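Local coordinates for DUF3209 family protein (Thermus thermophilus, PDB 2EHW) that is of unknown function but folds as a bundle of shorter helices packed against one long, projecting C-terminal helix, at residues R38-R43 against R58-H63; H4-L9 against L82-M87. One frame throughout, in Å; residues are numbered along the deposited sequence.

Interaction 1. Residues R38-R43 against R58-H63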
# COMPACT_ATOMS: atom_id res chain seq x y z
N ARG A 38 -13.07 -6.03 9.16
CA ARG A 38 -11.71 -5.52 9.02
C ARG A 38 -11.60 -4.06 8.54
O ARG A 38 -11.49 -3.79 7.34
CB ARG A 38 -10.91 -6.44 8.10
CG ARG A 38 -10.88 -7.87 8.61
CD ARG A 38 -9.85 -8.68 7.86
NE ARG A 38 -8.53 -8.08 7.98
CZ ARG A 38 -7.47 -8.47 7.28
NH1 ARG A 38 -7.60 -9.48 6.42
NH2 ARG A 38 -6.30 -7.87 7.43
N PRO A 39 -11.58 -3.11 9.49
CA PRO A 39 -11.49 -1.67 9.24
C PRO A 39 -10.19 -1.24 8.56
O PRO A 39 -10.17 -0.27 7.81
CB PRO A 39 -11.60 -1.06 10.64
CG PRO A 39 -12.15 -2.18 11.51
CD PRO A 39 -11.51 -3.39 10.94
N GLU A 40 -9.11 -1.96 8.84
CA GLU A 40 -7.82 -1.61 8.26
C GLU A 40 -7.85 -1.77 6.74
O GLU A 40 -7.22 -1.00 6.03
CB GLU A 40 -6.70 -2.47 8.87
CG GLU A 40 -6.68 -3.90 8.39
CD GLU A 40 -7.60 -4.81 9.18
OE1 GLU A 40 -8.58 -4.31 9.76
OE2 GLU A 40 -7.33 -6.03 9.20
N LEU A 41 -8.59 -2.76 6.26
CA LEU A 41 -8.69 -2.98 4.82
C LEU A 41 -9.35 -1.77 4.19
O LEU A 41 -8.96 -1.33 3.10
CB LEU A 41 -9.49 -4.26 4.53
CG LEU A 41 -8.80 -5.58 4.90
CD1 LEU A 41 -9.77 -6.75 4.76
CD2 LEU A 41 -7.58 -5.78 4.01
N LYS A 42 -10.35 -1.22 4.86
CA LYS A 42 -11.04 -0.05 4.35
C LYS A 42 -10.09 1.14 4.33
O LYS A 42 -10.02 1.88 3.36
CB LYS A 42 -12.26 0.31 5.20
CG LYS A 42 -12.94 1.60 4.73
CD LYS A 42 -14.23 1.91 5.47
CE LYS A 42 -14.89 3.14 4.87
NZ LYS A 42 -16.17 3.49 5.55
N ARG A 43 -9.36 1.32 5.43
CA ARG A 43 -8.40 2.41 5.51
C ARG A 43 -7.32 2.26 4.45
O ARG A 43 -6.84 3.26 3.90
CB ARG A 43 -7.73 2.45 6.89
CG ARG A 43 -8.58 3.06 8.00
CD ARG A 43 -7.74 3.29 9.25
NE ARG A 43 -7.44 2.05 9.97
CZ ARG A 43 -8.34 1.37 10.68
NH1 ARG A 43 -7.99 0.25 11.31
NH2 ARG A 43 -9.59 1.82 10.77
N ARG A 58 0.62 -1.96 7.36
CA ARG A 58 1.22 -2.56 8.54
C ARG A 58 0.13 -3.15 9.42
O ARG A 58 0.31 -4.22 10.02
CB ARG A 58 2.04 -1.52 9.32
CG ARG A 58 3.52 -1.52 8.93
CD ARG A 58 4.37 -0.60 9.80
NE ARG A 58 4.52 0.73 9.22
CZ ARG A 58 3.89 1.82 9.65
NH1 ARG A 58 3.07 1.76 10.69
NH2 ARG A 58 4.10 2.97 9.04
N GLU A 59 -1.00 -2.46 9.49
CA GLU A 59 -2.14 -2.94 10.27
C GLU A 59 -2.60 -4.28 9.69
O GLU A 59 -2.82 -5.24 10.43
CB GLU A 59 -3.31 -1.95 10.21
CG GLU A 59 -3.25 -0.80 11.21
CD GLU A 59 -4.62 -0.18 11.46
OE1 GLU A 59 -5.07 0.65 10.64
OE2 GLU A 59 -5.25 -0.53 12.48
N ALA A 60 -2.74 -4.33 8.37
CA ALA A 60 -3.20 -5.54 7.71
C ALA A 60 -2.22 -6.70 7.91
O ALA A 60 -2.64 -7.86 8.00
CB ALA A 60 -3.40 -5.28 6.22
N LEU A 61 -0.93 -6.40 7.99
CA LEU A 61 0.06 -7.45 8.19
C LEU A 61 -0.08 -8.05 9.59
O LEU A 61 0.17 -9.23 9.79
CB LEU A 61 1.48 -6.92 7.95
CG LEU A 61 1.91 -6.81 6.48
CD1 LEU A 61 3.24 -6.07 6.34
CD2 LEU A 61 2.02 -8.21 5.87
N LEU A 62 -0.51 -7.24 10.56
CA LEU A 62 -0.68 -7.76 11.90
C LEU A 62 -1.79 -8.81 11.86
O LEU A 62 -1.62 -9.92 12.35
CB LEU A 62 -1.07 -6.64 12.88
CG LEU A 62 -1.29 -7.08 14.34
CD1 LEU A 62 -0.07 -7.82 14.85
CD2 LEU A 62 -1.54 -5.87 15.21
N HIS A 63 -2.91 -8.45 11.25
CA HIS A 63 -4.04 -9.38 11.16
C HIS A 63 -3.63 -10.67 10.47
O HIS A 63 -3.90 -11.77 10.94
CB HIS A 63 -5.20 -8.73 10.41
CG HIS A 63 -6.44 -9.57 10.36
ND1 HIS A 63 -6.57 -10.65 9.51
CD2 HIS A 63 -7.59 -9.51 11.07
CE1 HIS A 63 -7.75 -11.21 9.70
NE2 HIS A 63 -8.39 -10.54 10.64

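Interaction 2. Residues H4-L9 against L82-M87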
# COMPACT_ATOMS: atom_id res chain seq x y z
N HIS A 4 -7.30 -10.45 0.30
CA HIS A 4 -7.97 -9.18 0.55
C HIS A 4 -6.96 -8.05 0.73
O HIS A 4 -7.25 -6.90 0.41
CB HIS A 4 -8.85 -9.30 1.79
CG HIS A 4 -9.95 -10.30 1.63
ND1 HIS A 4 -10.36 -11.13 2.65
CD2 HIS A 4 -10.72 -10.61 0.56
CE1 HIS A 4 -11.34 -11.91 2.22
NE2 HIS A 4 -11.58 -11.61 0.95
N GLU A 5 -5.78 -8.39 1.23
CA GLU A 5 -4.72 -7.41 1.44
C GLU A 5 -4.17 -6.93 0.10
O GLU A 5 -3.88 -5.75 -0.08
CB GLU A 5 -3.58 -8.02 2.26
CG GLU A 5 -3.87 -8.28 3.73
CD GLU A 5 -4.72 -9.51 3.99
OE1 GLU A 5 -4.90 -10.35 3.08
OE2 GLU A 5 -5.19 -9.64 5.15
N LEU A 6 -4.00 -7.86 -0.83
CA LEU A 6 -3.49 -7.51 -2.14
C LEU A 6 -4.50 -6.66 -2.91
O LEU A 6 -4.13 -5.69 -3.56
CB LEU A 6 -3.15 -8.78 -2.94
CG LEU A 6 -2.00 -9.64 -2.38
CD1 LEU A 6 -1.67 -10.74 -3.37
CD2 LEU A 6 -0.77 -8.77 -2.13
N SER A 7 -5.78 -7.02 -2.82
CA SER A 7 -6.83 -6.25 -3.49
C SER A 7 -6.86 -4.81 -2.99
O SER A 7 -6.71 -3.86 -3.77
CB SER A 7 -8.20 -6.89 -3.26
OG SER A 7 -8.33 -8.13 -3.94
N ALA A 8 -7.07 -4.65 -1.68
CA ALA A 8 -7.14 -3.34 -1.06
C ALA A 8 -5.96 -2.49 -1.49
O ALA A 8 -6.10 -1.32 -1.83
CB ALA A 8 -7.16 -3.48 0.47
N LEU A 9 -4.78 -3.10 -1.48
CA LEU A 9 -3.57 -2.41 -1.87
C LEU A 9 -3.61 -2.05 -3.35
O LEU A 9 -3.17 -0.97 -3.74
CB LEU A 9 -2.35 -3.29 -1.58
CG LEU A 9 -0.98 -2.77 -1.97
CD1 LEU A 9 -0.79 -1.34 -1.49
CD2 LEU A 9 0.09 -3.68 -1.36
N LEU A 82 4.35 -13.57 3.09
CA LEU A 82 5.56 -13.35 2.32
C LEU A 82 5.28 -12.44 1.12
O LEU A 82 6.08 -11.58 0.77
CB LEU A 82 6.10 -14.71 1.85
CG LEU A 82 7.53 -14.85 1.37
CD1 LEU A 82 8.48 -14.41 2.47
CD2 LEU A 82 7.80 -16.32 1.00
N ALA A 83 4.12 -12.63 0.50
CA ALA A 83 3.73 -11.84 -0.65
C ALA A 83 3.38 -10.39 -0.27
O ALA A 83 3.74 -9.45 -0.97
CB ALA A 83 2.54 -12.49 -1.35
N VAL A 84 2.65 -10.22 0.82
CA VAL A 84 2.29 -8.87 1.24
C VAL A 84 3.53 -8.10 1.66
O VAL A 84 3.68 -6.91 1.37
CB VAL A 84 1.25 -8.89 2.38
CG1 VAL A 84 0.91 -7.46 2.82
CG2 VAL A 84 -0.02 -9.60 1.90
N GLU A 85 4.44 -8.79 2.34
CA GLU A 85 5.69 -8.19 2.80
C GLU A 85 6.61 -7.79 1.66
O GLU A 85 7.32 -6.80 1.75
CB GLU A 85 6.42 -9.14 3.74
CG GLU A 85 5.96 -9.10 5.18
CD GLU A 85 6.33 -10.35 5.93
OE1 GLU A 85 7.36 -10.97 5.60
OE2 GLU A 85 5.59 -10.72 6.86
N ALA A 86 6.61 -8.58 0.59
CA ALA A 86 7.45 -8.26 -0.56
C ALA A 86 6.94 -6.96 -1.14
O ALA A 86 7.71 -6.07 -1.50
CB ALA A 86 7.36 -9.38 -1.61
N MSE A 87 5.62 -6.85 -1.23
CA MSE A 87 4.98 -5.66 -1.77
C MSE A 87 5.19 -4.46 -0.85
O MSE A 87 5.34 -3.33 -1.31
CB MSE A 87 3.47 -5.91 -1.97
CG MSE A 87 3.16 -6.98 -3.02
SE MSE A 87 4.02 -6.67 -4.76
CE MSE A 87 5.63 -7.72 -4.47

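Interaction 1. Residues R38-R43 against R58-H63
The guanidinium of Arg38 lies flat on the imidazole of His63, and this stack shows how one charged group can serve several neighbours by using its faces and its edge for different work. The two planes are only 10° apart, with centres 3.5 Å from each other. Arg38 CZ sits 3.2 Å from His63 ND1, while NE rides over the middle of the ring and CD adds a CH-pi contact to the same face. A bend at chi3 of Arg38 (57°) turns the planar group over the imidazole, and Leu41 CD1 packs on the opposite guanidinium face. Along the edge, Arg38 NE and NH2 both grip Glu40 OE2, at 2.7 Å and 2.8 Å, each coming from the same side of the carboxylate plane, while NH1 is taken by Glu5 of helix 4-16. Replacing Arg38 by an alanine would probably leave Glu40 OE2 without these two donors and uncover the stacked face of His63.

The frame is an antiparallel helical hairpin: helices 39-46 and 50-70 follow one another in sequence, and their segments run at 151°. Glu40 lies at the closest backbone approach, its CG 3.9 Å from Ala60 CA and its CB against Glu59 CB. A turn further along, Arg43 reaches across to Glu59 in a nearly coplanar, side-on salt bridge. Arg43 NE donates to the syn lone pair of Glu59 OE1 at 2.8 Å, and Arg43 NH1 reaches the same oxygen at 3.0 Å while adding a weak bond to OE2.

Interaction 2. Residues H4-L9 against L82-M87
Glu5 and Val84 open this contact with carbon against carbon, a worked example of an acidic residue that lends its aliphatic stem to one helix and its charge to an arginine just ahead of another. Glu5 CB lies 3.9 Å from Val84 CG2 on the long helix 75-115. At the next atom the chain starts to leave this neighbour: Glu5 CG is 3.9 Å from Ala60 CB of helix 50-70. The bend at chi2 (77°) then swings CD away from Val84, so that the carboxylate points out of the interface. At the tip, Glu5 OE2 meets Arg38 NH1 in a salt bridge to the segment that leads into helix 39-46.

The rest of the contact is aliphatic. The first bond of Leu6 points past the partner helix rather than at it, but its CD2 methyl reaches Val84 CG2 at 4.2 Å and also borders Met87 CG. One turn later Leu9, with CG anti to the backbone N (chi1 177°), extends CD2 to within 4.1 Å of Met87 CB. Leu9 and Met87 cross at about a right angle, and Met87, present here as selenomethionine, doubles back so that its selenium end turns away from helix 4-16. Leu57, Leu61 and Leu64 of helix 50-70 also pack on Val84, which makes it a meeting point of three helices.

The two segments run nearly parallel, 26° apart, with axes 10.3 Å from each other at closest approach. Segment 82-87 enters the predicted coiled-coil region of the long helix. No hydrogen bond spans the pair, so the association rests on dispersion and on burying methyl and methylene groups, while the buried charge of Glu5 is answered by an arginine elsewhere in the fold.

Interactions 1 and 2 show how a small helical bundle is tied together by contacts of different range, their centres about 11 Å apart. In sequence, both segments of interaction 1 fall between the two of interaction 2: helix 4-16 comes first, then helices 39-46 and 50-70, and finally helix 75-115. A local hairpin is thus enclosed by a long-range pairing of N-terminal and C-terminal helices. The two also touch directly: Leu61 packs on Val84, Leu41 rests on helix 4-16 at His4 and Ala8, and the Arg38-Glu5 salt bridge is the polar link. Polar and apolar joints meet within one compact body, from which the remainder of the long C-terminal helix projects.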